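Local structure of beta-L-arabinobiosidase (Bacteroides thetaiotaomicron, 5MQR) at residues Y206-N211 against E248-D253; I946-S951 against P992-Y997; E980-S985 against S1019-L1024. The protein is a multidomain glycosidase of a gut bacterium that probably hydrolyses glycosidic linkages in plant pectin. All blocks are in the same frame, centred on the assembly; numbering follows the deposited sequence.

In the fold
Contact 1 stands apart from the other two. Its centre lies about 81 Å from that of contact 2 and about 73 Å from that of contact 3, on the other side of the chain's centre. It joins two loops of the N-terminal beta-propeller region and closes long before contact 2 opens. Contacts 2 and 3 belong to the helical glycoside hydrolase part, with centres about 9 Å apart, and their segments alternate along the chain: 946-951, 980-985, 992-997, 1019-1024. Consecutive helices 948-964 and 972-985 supply the first segments. They touch where Pro948 packs on Tyr982 and Ser1019, as neighbouring parts of one interior, while contact 1, with nearest atoms about 56 Å or more away, touches neither.

Contact 1: residues Y206-N211 against E248-D253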
loop_
_atom_site.group_PDB
_atom_site.type_symbol
_atom_site.label_atom_id
_atom_site.label_comp_id
_atom_site.label_asym_id
_atom_site.label_seq_id
_atom_site.Cartn_x
_atom_site.Cartn_y
_atom_site.Cartn_z
ATOM N N TYR A 206 18.882 -39.407 -24.742
ATOM C CA TYR A 206 18.987 -40.802 -24.330
ATOM C C TYR A 206 19.968 -40.923 -23.185
ATOM O O TYR A 206 21.082 -40.375 -23.247
ATOM C CB TYR A 206 19.484 -41.682 -25.460
ATOM C CG TYR A 206 18.572 -41.727 -26.657
ATOM C CD1 TYR A 206 17.375 -42.450 -26.622
ATOM C CD2 TYR A 206 18.899 -41.051 -27.824
ATOM C CE1 TYR A 206 16.534 -42.507 -27.728
ATOM C CE2 TYR A 206 18.068 -41.108 -28.939
ATOM C CZ TYR A 206 16.891 -41.827 -28.886
ATOM O OH TYR A 206 16.082 -41.860 -29.989
ATOM N N ASN A 207 19.556 -41.649 -22.147
ATOM C CA ASN A 207 20.479 -42.075 -21.111
ATOM C C ASN A 207 21.390 -43.144 -21.700
ATOM O O ASN A 207 21.035 -43.800 -22.681
ATOM C CB ASN A 207 19.730 -42.595 -19.880
ATOM C CG ASN A 207 19.128 -41.479 -19.039
ATOM O OD1 ASN A 207 17.929 -41.241 -19.078
ATOM N ND2 ASN A 207 19.955 -40.807 -18.271
ATOM N N HIS A 208 22.564 -43.300 -21.095
ATOM C CA HIS A 208 23.609 -44.205 -21.602
ATOM C C HIS A 208 23.044 -45.598 -21.808
ATOM O O HIS A 208 22.290 -46.094 -20.978
ATOM C CB HIS A 208 24.834 -44.270 -20.658
ATOM C CG HIS A 208 24.528 -44.833 -19.301
ATOM N ND1 HIS A 208 24.581 -46.186 -19.017
ATOM C CD2 HIS A 208 24.152 -44.224 -18.155
ATOM C CE1 HIS A 208 24.249 -46.380 -17.755
ATOM N NE2 HIS A 208 23.988 -45.203 -17.211
ATOM N N GLY A 209 23.373 -46.200 -22.936
ATOM C CA GLY A 209 22.899 -47.536 -23.249
ATOM C C GLY A 209 21.619 -47.549 -24.051
ATOM O O GLY A 209 21.319 -48.557 -24.679
ATOM N N PHE A 210 20.866 -46.445 -24.037
ATOM C CA PHE A 210 19.704 -46.291 -24.914
ATOM C C PHE A 210 20.014 -45.454 -26.159
ATOM O O PHE A 210 20.834 -44.550 -26.133
ATOM C CB PHE A 210 18.520 -45.724 -24.140
ATOM C CG PHE A 210 18.010 -46.663 -23.089
ATOM C CD1 PHE A 210 18.531 -46.638 -21.801
ATOM C CD2 PHE A 210 17.052 -47.609 -23.401
ATOM C CE1 PHE A 210 18.069 -47.516 -20.838
ATOM C CE2 PHE A 210 16.592 -48.495 -22.440
ATOM C CZ PHE A 210 17.099 -48.449 -21.158
ATOM N N ASN A 211 19.340 -45.793 -27.249
ATOM C CA ASN A 211 19.563 -45.157 -28.539
ATOM C C ASN A 211 18.349 -45.413 -29.433
ATOM O O ASN A 211 17.365 -46.028 -28.986
ATOM C CB ASN A 211 20.855 -45.699 -29.152
ATOM C CG ASN A 211 20.897 -47.207 -29.168
ATOM O OD1 ASN A 211 20.087 -47.850 -29.826
ATOM N ND2 ASN A 211 21.830 -47.781 -28.426
ATOM N N GLU A 248 17.968 -36.413 -13.776
ATOM C CA GLU A 248 17.603 -37.611 -14.566
ATOM C C GLU A 248 18.634 -37.960 -15.626
ATOM O O GLU A 248 18.772 -39.115 -15.987
ATOM C CB GLU A 248 16.254 -37.428 -15.258
ATOM C CG GLU A 248 15.098 -37.083 -14.334
ATOM C CD GLU A 248 14.917 -35.597 -14.019
ATOM O OE1 GLU A 248 15.616 -34.725 -14.580
ATOM O OE2 GLU A 248 14.042 -35.298 -13.174
ATOM N N ALA A 249 19.330 -36.948 -16.138
ATOM C CA ALA A 249 20.393 -37.146 -17.114
ATOM C C ALA A 249 21.506 -38.031 -16.541
ATOM O O ALA A 249 21.584 -38.202 -15.314
ATOM C CB ALA A 249 20.960 -35.794 -17.535
ATOM N N ASP A 250 22.339 -38.592 -17.429
ATOM C CA ASP A 250 23.568 -39.302 -17.034
ATOM C C ASP A 250 24.367 -38.481 -16.010
ATOM O O ASP A 250 24.414 -37.247 -16.078
ATOM C CB ASP A 250 24.504 -39.570 -18.242
ATOM C CG ASP A 250 23.995 -40.659 -19.172
ATOM O OD1 ASP A 250 22.895 -41.188 -18.905
ATOM O OD2 ASP A 250 24.689 -40.996 -20.177
ATOM N N ARG A 251 25.007 -39.176 -15.082
ATOM C CA ARG A 251 25.910 -38.521 -14.138
ATOM C C ARG A 251 27.104 -37.981 -14.908
ATOM O O ARG A 251 27.654 -38.657 -15.782
ATOM C CB ARG A 251 26.341 -39.494 -13.025
ATOM C CG ARG A 251 25.189 -39.931 -12.120
ATOM C CD ARG A 251 24.686 -38.759 -11.287
ATOM N NE ARG A 251 23.405 -39.020 -10.645
ATOM C CZ ARG A 251 22.195 -38.813 -11.177
ATOM N NH1 ARG A 251 22.023 -38.333 -12.420
ATOM N NH2 ARG A 251 21.133 -39.102 -10.436
ATOM N N GLU A 252 27.446 -36.729 -14.626
ATOM C CA GLU A 252 28.614 -36.067 -15.235
ATOM C C GLU A 252 28.476 -35.811 -16.750
ATOM O O GLU A 252 29.476 -35.572 -17.429
ATOM C CB GLU A 252 29.945 -36.820 -14.907
ATOM C CG GLU A 252 30.233 -36.998 -13.412
ATOM C CD GLU A 252 30.377 -35.669 -12.657
ATOM O OE1 GLU A 252 31.169 -34.792 -13.081
ATOM O OE2 GLU A 252 29.698 -35.480 -11.628
ATOM N N ASP A 253 27.244 -35.808 -17.265
ATOM C CA ASP A 253 27.019 -35.571 -18.695
ATOM C C ASP A 253 27.547 -34.181 -19.059
ATOM O O ASP A 253 27.169 -33.208 -18.404
ATOM C CB ASP A 253 25.531 -35.660 -19.073
ATOM C CG ASP A 253 25.314 -35.886 -20.581
ATOM O OD1 ASP A 253 25.727 -35.026 -21.397
ATOM O OD2 ASP A 253 24.727 -36.933 -20.940
HETATM O O HOH W 1 23.708 -40.742 -22.713
#
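Asn207 and His208 converge on the carboxylate of Asp250, mainly through hydrogen bonds. The Asn207 amide uses ND2 twice: it donates to Asp250 OD1 at 3.0 Å, and to the carbonyl oxygen Glu248 O at 3.1 Å on a lone pair in the carbonyl plane. Both acceptors lie close to the amide plane, so the two bonds fix its rotation. Asp250 CG lies anti to its carbonyl carbon (chi1 -73°), bringing the carboxylate up to the other loop. Asp250 OD1 meets ND2 on its anti side and takes the backbone N of His208 on its syn lone pair at 3.1 Å (161°). Asparagine suits because its NH2 has two hydrogens for two acceptors, aspartate because one carboxylate oxygen can accept from two N-H groups.

The loops follow strand 202-206 of the propeller and helix 239-242, and each makes a type II beta turn, Asn207-Phe210 and Asp250-Asp253. Gly209 suits its turn, since a side chain there would press on the preceding carbonyl.

A water bridges the loops, 2.7 Å from each of Tyr206 O and Asp250 OD2, to which it donates.

His208 CB lies 3.3 Å from Asp250 OD2, and Asp250 sits at the edge of the imidazole, whose NE2 is bonded to Asn183.

Contact 2: residues I946-S951 against P992-Y997; sequences IWPFAS and PYIGEY
The backbones come closest at Trp947 and Tyr997, whose CA atoms are 4.6 Å apart, yet no direct hydrogen bond joins the two segments here. The side chains meet by their faces instead. Tyr997 CB lies over the indole of Trp947, 3.5 Å from the centroid of its five-membered ring and 15° off the normal, a CH-pi contact. Beyond it the phenol runs nearly parallel to the six-membered ring, planes at 19°, but displaced from it, with little face-to-face overlap. The torsion of Tyr997 (chi1 75°) sets CG between its backbone N and carbonyl carbon, which carries the phenol across the indole. Outside the pair, Glu941 receives both polar ends: its backbone O accepts from Trp947 NE1, and its carboxylate OE1 is bonded to Tyr997 OH.

Pro948 opens helix 948-964, with Trp947 at the N-cap; proline fits a first turn, where no amide hydrogen is required of it. Its CG packs on Ile994 CD1 at 3.8 Å. A water accepts from Phe949 N and donates to Glu996 O, 2.9 Å away, linking the helix start to the loop.

Glu996 turns its carboxylate to Arg1012 and Ser1013, near a bound buffer molecule. With aromatic and aliphatic surfaces doing the joining and a single water bridging one backbone N and one carbonyl, this buried contact probably rests on shape and ring packing more than on direct polar pairs.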
loop_
_atom_site.group_PDB
_atom_site.type_symbol
_atom_site.label_atom_id
_atom_site.label_comp_id
_atom_site.label_asym_id
_atom_site.label_seq_id
_atom_site.Cartn_x
_atom_site.Cartn_y
_atom_site.Cartn_z
ATOM N N ILE A 946 15.905 35.983 10.615
ATOM C CA ILE A 946 14.927 35.008 10.105
ATOM C C ILE A 946 13.733 35.021 11.035
ATOM O O ILE A 946 13.877 34.846 12.244
ATOM C CB ILE A 946 15.514 33.591 10.000
ATOM C CG1 ILE A 946 16.729 33.600 9.078
ATOM C CG2 ILE A 946 14.481 32.576 9.506
ATOM C CD1 ILE A 946 17.386 32.256 8.907
ATOM N N TRP A 947 12.558 35.254 10.454
ATOM C CA TRP A 947 11.262 35.215 11.153
ATOM C C TRP A 947 10.410 34.112 10.494
ATOM O O TRP A 947 10.081 34.208 9.309
ATOM C CB TRP A 947 10.536 36.557 11.025
ATOM C CG TRP A 947 11.014 37.602 11.964
ATOM C CD1 TRP A 947 12.088 38.446 11.784
ATOM C CD2 TRP A 947 10.455 37.934 13.232
ATOM N NE1 TRP A 947 12.235 39.258 12.867
ATOM C CE2 TRP A 947 11.243 38.976 13.775
ATOM C CE3 TRP A 947 9.374 37.445 13.974
ATOM C CZ2 TRP A 947 10.970 39.548 15.028
ATOM C CZ3 TRP A 947 9.099 38.007 15.210
ATOM C CH2 TRP A 947 9.900 39.046 15.735
ATOM N N PRO A 948 10.050 33.059 11.244
ATOM C CA PRO A 948 9.181 32.048 10.638
ATOM C C PRO A 948 7.886 32.603 10.031
ATOM O O PRO A 948 7.447 32.094 9.002
ATOM C CB PRO A 948 8.907 31.071 11.800
ATOM C CG PRO A 948 10.140 31.173 12.650
ATOM C CD PRO A 948 10.639 32.599 12.511
ATOM N N PHE A 949 7.298 33.643 10.642
ATOM C CA PHE A 949 6.129 34.341 10.049
ATOM C C PHE A 949 6.384 34.649 8.584
ATOM O O PHE A 949 5.551 34.354 7.718
ATOM C CB PHE A 949 5.870 35.649 10.799
ATOM C CG PHE A 949 4.598 36.356 10.418
ATOM C CD1 PHE A 949 4.512 37.090 9.231
ATOM C CD2 PHE A 949 3.509 36.369 11.297
ATOM C CE1 PHE A 949 3.358 37.798 8.910
ATOM C CE2 PHE A 949 2.347 37.068 10.974
ATOM C CZ PHE A 949 2.273 37.790 9.784
ATOM N N ALA A 950 7.561 35.214 8.336
ATOM C CA ALA A 950 8.002 35.595 6.991
ATOM C C ALA A 950 8.399 34.411 6.124
ATOM O O ALA A 950 8.020 34.352 4.957
ATOM C CB ALA A 950 9.187 36.560 7.080
ATOM N N SER A 951 9.228 33.516 6.668
ATOM C CA SER A 951 9.620 32.319 5.922
ATOM C C SER A 951 8.357 31.574 5.403
ATOM O O SER A 951 8.289 31.132 4.248
ATOM C CB SER A 951 10.477 31.396 6.799
ATOM O OG SER A 951 11.666 32.039 7.178
ATOM N N PRO A 992 13.325 19.939 19.410
ATOM C CA PRO A 992 12.497 20.774 18.547
ATOM C C PRO A 992 12.004 22.000 19.297
ATOM O O PRO A 992 11.730 21.932 20.511
ATOM C CB PRO A 992 11.320 19.883 18.166
ATOM C CG PRO A 992 11.715 18.480 18.510
ATOM C CD PRO A 992 12.882 18.528 19.444
ATOM N N TYR A 993 11.938 23.112 18.566
ATOM C CA TYR A 993 11.718 24.413 19.141
ATOM C C TYR A 993 11.219 25.372 18.065
ATOM O O TYR A 993 11.806 25.454 16.988
ATOM C CB TYR A 993 13.014 24.918 19.738
ATOM C CG TYR A 993 12.891 26.239 20.452
ATOM C CD1 TYR A 993 12.979 27.427 19.752
ATOM C CD2 TYR A 993 12.727 26.305 21.843
ATOM C CE1 TYR A 993 12.890 28.658 20.397
ATOM C CE2 TYR A 993 12.626 27.537 22.503
ATOM C CZ TYR A 993 12.693 28.713 21.760
ATOM O OH TYR A 993 12.622 29.969 22.338
ATOM N N ILE A 994 10.125 26.063 18.361
ATOM C CA ILE A 994 9.612 27.122 17.501
ATOM C C ILE A 994 9.493 28.357 18.392
ATOM O O ILE A 994 8.682 28.404 19.344
ATOM C CB ILE A 994 8.288 26.773 16.774
ATOM C CG1 ILE A 994 7.821 27.920 15.859
ATOM C CG2 ILE A 994 7.158 26.439 17.733
ATOM C CD1 ILE A 994 8.809 28.304 14.774
ATOM N N GLY A 995 10.353 29.326 18.089
ATOM C CA GLY A 995 10.422 30.606 18.780
ATOM C C GLY A 995 10.037 31.755 17.872
ATOM O O GLY A 995 9.378 31.566 16.844
ATOM N N GLU A 996 10.474 32.947 18.253
ATOM C CA GLU A 996 10.038 34.161 17.595
ATOM C C GLU A 996 10.833 34.477 16.337
ATOM O O GLU A 996 10.256 34.674 15.271
ATOM C CB GLU A 996 10.058 35.321 18.583
ATOM C CG GLU A 996 9.111 35.109 19.756
ATOM C CD GLU A 996 9.160 36.258 20.739
ATOM O OE1 GLU A 996 8.859 37.430 20.352
ATOM O OE2 GLU A 996 9.527 35.969 21.898
ATOM N N TYR A 997 12.148 34.549 16.479
ATOM C CA TYR A 997 13.047 34.833 15.369
ATOM C C TYR A 997 14.458 34.423 15.716
ATOM O O TYR A 997 14.789 34.278 16.894
ATOM C CB TYR A 997 12.980 36.320 14.971
ATOM C CG TYR A 997 13.660 37.350 15.875
ATOM C CD1 TYR A 997 13.408 37.419 17.248
ATOM C CD2 TYR A 997 14.503 38.308 15.328
ATOM C CE1 TYR A 997 14.015 38.390 18.043
ATOM C CE2 TYR A 997 15.114 39.284 16.107
ATOM C CZ TYR A 997 14.874 39.324 17.464
ATOM O OH TYR A 997 15.482 40.321 18.217
HETATM O O HOH W 2 7.783 34.279 13.755
#

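Contact 3: residues E980-S985 against S1019-L1024; sequences ELYVES and STFNDL
Both Tyr982 and Phe1021 leave their backbones with CG opposite the backbone N (chi1 -172° for Tyr982), reaching into the space between helix 972-985 and the start of helix 1022-1029, where the two rings meet. They form an offset edge-to-face pair: the edge of Phe1021 is turned toward the face of Tyr982, with centroids 5.4 Å apart and planes at 71°. The closest atoms are Phe1021 CD1 and Tyr982 CE2, at 3.6 Å.

At the far end of its ring Tyr982 finds a polar partner. Its OH donates to the carbonyl oxygen Thr1020 O at 2.8 Å, tilted 30° from the carbonyl plane. Tyrosine suits this place because its ring packs against Phe1021 and Leu1024 and its hydroxyl still reaches the carbonyl beyond. Leu1024 CD1 meets the ring edge, 3.8 Å from Tyr982 CE2. Replacing Tyr982 by an alanine is likely to leave Thr1020 O without this donor and to open a gap beside Phe1021 and Leu1024.

Val983 adds a second apolar touch, methyl against ring edge, its CG2 lying 3.7 Å from Phe1021 CZ. Valine is short enough to bring a methyl to the rim of the phenyl ring, and the longer phenylalanine spans the rest of the way. Within helix 972-985, Ser985 OG returns to Tyr982 O at 2.8 Å.

Such helix-to-helix packing is consistent with the (alpha/alpha) barrel of six-hairpin glycosidases. Phe1021 holds the N-cap position of helix 1022-1029, and Glu718 of helix 712-719 accepts from the backbone N atoms of Phe1021, Asn1022 and Asp1023. Helix 666-680 borders the contact through Asn667, which meets Val983, and through Met671 and Arg675, which meet Phe1021; Arg675 also bonds Ser1019 OG. Helix 948-964 lies alongside, with Thr956 against Leu1024 and Ala952 against Thr1020.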
loop_
_atom_site.group_PDB
_atom_site.type_symbol
_atom_site.label_atom_id
_atom_site.label_comp_id
_atom_site.label_asym_id
_atom_site.label_seq_id
_atom_site.Cartn_x
_atom_site.Cartn_y
_atom_site.Cartn_z
ATOM N N GLU A 980 14.035 22.298 4.223
ATOM C CA GLU A 980 14.990 21.592 5.068
ATOM C C GLU A 980 15.666 22.514 6.108
ATOM O O GLU A 980 15.812 22.156 7.288
ATOM C CB GLU A 980 16.048 20.899 4.199
ATOM C CG GLU A 980 17.018 20.021 4.981
ATOM C CD GLU A 980 17.804 19.062 4.092
ATOM O OE1 GLU A 980 18.513 19.554 3.209
ATOM O OE2 GLU A 980 17.712 17.822 4.272
ATOM N N LEU A 981 16.083 23.692 5.661
ATOM C CA LEU A 981 16.665 24.696 6.545
ATOM C C LEU A 981 15.640 25.210 7.579
ATOM O O LEU A 981 15.989 25.425 8.737
ATOM C CB LEU A 981 17.240 25.862 5.731
ATOM C CG LEU A 981 18.452 25.554 4.844
ATOM C CD1 LEU A 981 18.937 26.783 4.040
ATOM C CD2 LEU A 981 19.599 24.995 5.676
ATOM N N TYR A 982 14.385 25.390 7.174
ATOM C CA TYR A 982 13.335 25.753 8.116
ATOM C C TYR A 982 13.215 24.654 9.200
ATOM O O TYR A 982 13.141 24.936 10.408
ATOM C CB TYR A 982 12.015 25.961 7.372
ATOM C CG TYR A 982 10.852 26.529 8.170
ATOM C CD1 TYR A 982 11.026 27.177 9.404
ATOM C CD2 TYR A 982 9.569 26.449 7.668
ATOM C CE1 TYR A 982 9.949 27.699 10.104
ATOM C CE2 TYR A 982 8.487 26.976 8.353
ATOM C CZ TYR A 982 8.678 27.591 9.574
ATOM O OH TYR A 982 7.586 28.106 10.241
ATOM N N VAL A 983 13.281 23.408 8.765
ATOM C CA VAL A 983 13.315 22.271 9.706
ATOM C C VAL A 983 14.523 22.314 10.648
ATOM O O VAL A 983 14.357 22.304 11.855
ATOM C CB VAL A 983 13.231 20.905 8.968
ATOM C CG1 VAL A 983 13.463 19.743 9.938
ATOM C CG2 VAL A 983 11.866 20.737 8.295
ATOM N N GLU A 984 15.726 22.415 10.096
ATOM C CA GLU A 984 16.936 22.436 10.900
ATOM C C GLU A 984 16.982 23.621 11.854
ATOM O O GLU A 984 17.572 23.517 12.929
ATOM C CB GLU A 984 18.184 22.476 10.011
ATOM C CG GLU A 984 18.451 21.159 9.279
ATOM C CD GLU A 984 19.652 21.197 8.346
ATOM O OE1 GLU A 984 20.169 22.292 8.045
ATOM O OE2 GLU A 984 20.071 20.102 7.908
ATOM N N SER A 985 16.386 24.737 11.460
ATOM C CA SER A 985 16.369 25.914 12.315
ATOM C C SER A 985 15.489 25.749 13.562
ATOM O O SER A 985 15.707 26.441 14.523
ATOM C CB SER A 985 15.914 27.172 11.545
ATOM O OG SER A 985 14.498 27.199 11.344
ATOM N N SER A 1019 3.201 31.487 12.578
ATOM C CA SER A 1019 3.727 30.973 11.323
ATOM C C SER A 1019 2.974 29.715 10.962
ATOM O O SER A 1019 2.234 29.152 11.777
ATOM C CB SER A 1019 5.225 30.603 11.451
ATOM O OG SER A 1019 5.416 29.537 12.391
ATOM N N THR A 1020 3.173 29.278 9.727
ATOM C CA THR A 1020 2.743 27.942 9.313
ATOM C C THR A 1020 3.986 27.066 9.150
ATOM O O THR A 1020 5.126 27.552 9.062
ATOM C CB THR A 1020 1.901 27.966 8.017
ATOM O OG1 THR A 1020 2.683 28.411 6.910
ATOM C CG2 THR A 1020 0.660 28.864 8.164
ATOM N N PHE A 1021 3.726 25.767 9.155
ATOM C CA PHE A 1021 4.702 24.743 8.833
ATOM C C PHE A 1021 4.036 23.559 8.129
ATOM O O PHE A 1021 4.417 23.176 7.042
ATOM C CB PHE A 1021 5.484 24.244 10.069
ATOM C CG PHE A 1021 6.465 23.191 9.713
ATOM C CD1 PHE A 1021 7.651 23.533 9.083
ATOM C CD2 PHE A 1021 6.165 21.852 9.891
ATOM C CE1 PHE A 1021 8.561 22.569 8.677
ATOM C CE2 PHE A 1021 7.073 20.878 9.486
ATOM C CZ PHE A 1021 8.269 21.247 8.881
ATOM N N ASN A 1022 3.081 22.946 8.794
ATOM C CA ASN A 1022 2.414 21.813 8.243
ATOM C C ASN A 1022 1.520 22.162 7.069
ATOM O O ASN A 1022 1.258 21.295 6.215
ATOM C CB ASN A 1022 1.683 21.081 9.345
ATOM C CG ASN A 1022 2.630 20.267 10.212
ATOM O OD1 ASN A 1022 3.645 19.752 9.729
ATOM N ND2 ASN A 1022 2.274 20.085 11.476
ATOM N N ASP A 1023 1.079 23.410 6.971
ATOM C CA ASP A 1023 0.386 23.823 5.775
ATOM C C ASP A 1023 1.317 23.767 4.589
ATOM O O ASP A 1023 0.898 23.454 3.481
ATOM C CB ASP A 1023 -0.203 25.210 5.884
ATOM C CG ASP A 1023 -0.978 25.586 4.645
ATOM O OD1 ASP A 1023 -1.903 24.824 4.248
ATOM O OD2 ASP A 1023 -0.620 26.599 4.030
ATOM N N LEU A 1024 2.581 24.082 4.837
ATOM C CA LEU A 1024 3.629 24.052 3.801
ATOM C C LEU A 1024 3.964 22.610 3.442
ATOM O O LEU A 1024 4.171 22.293 2.272
ATOM C CB LEU A 1024 4.908 24.752 4.271
ATOM C CG LEU A 1024 4.774 26.132 4.919
ATOM C CD1 LEU A 1024 6.131 26.570 5.446
ATOM C CD2 LEU A 1024 4.216 27.160 3.933
#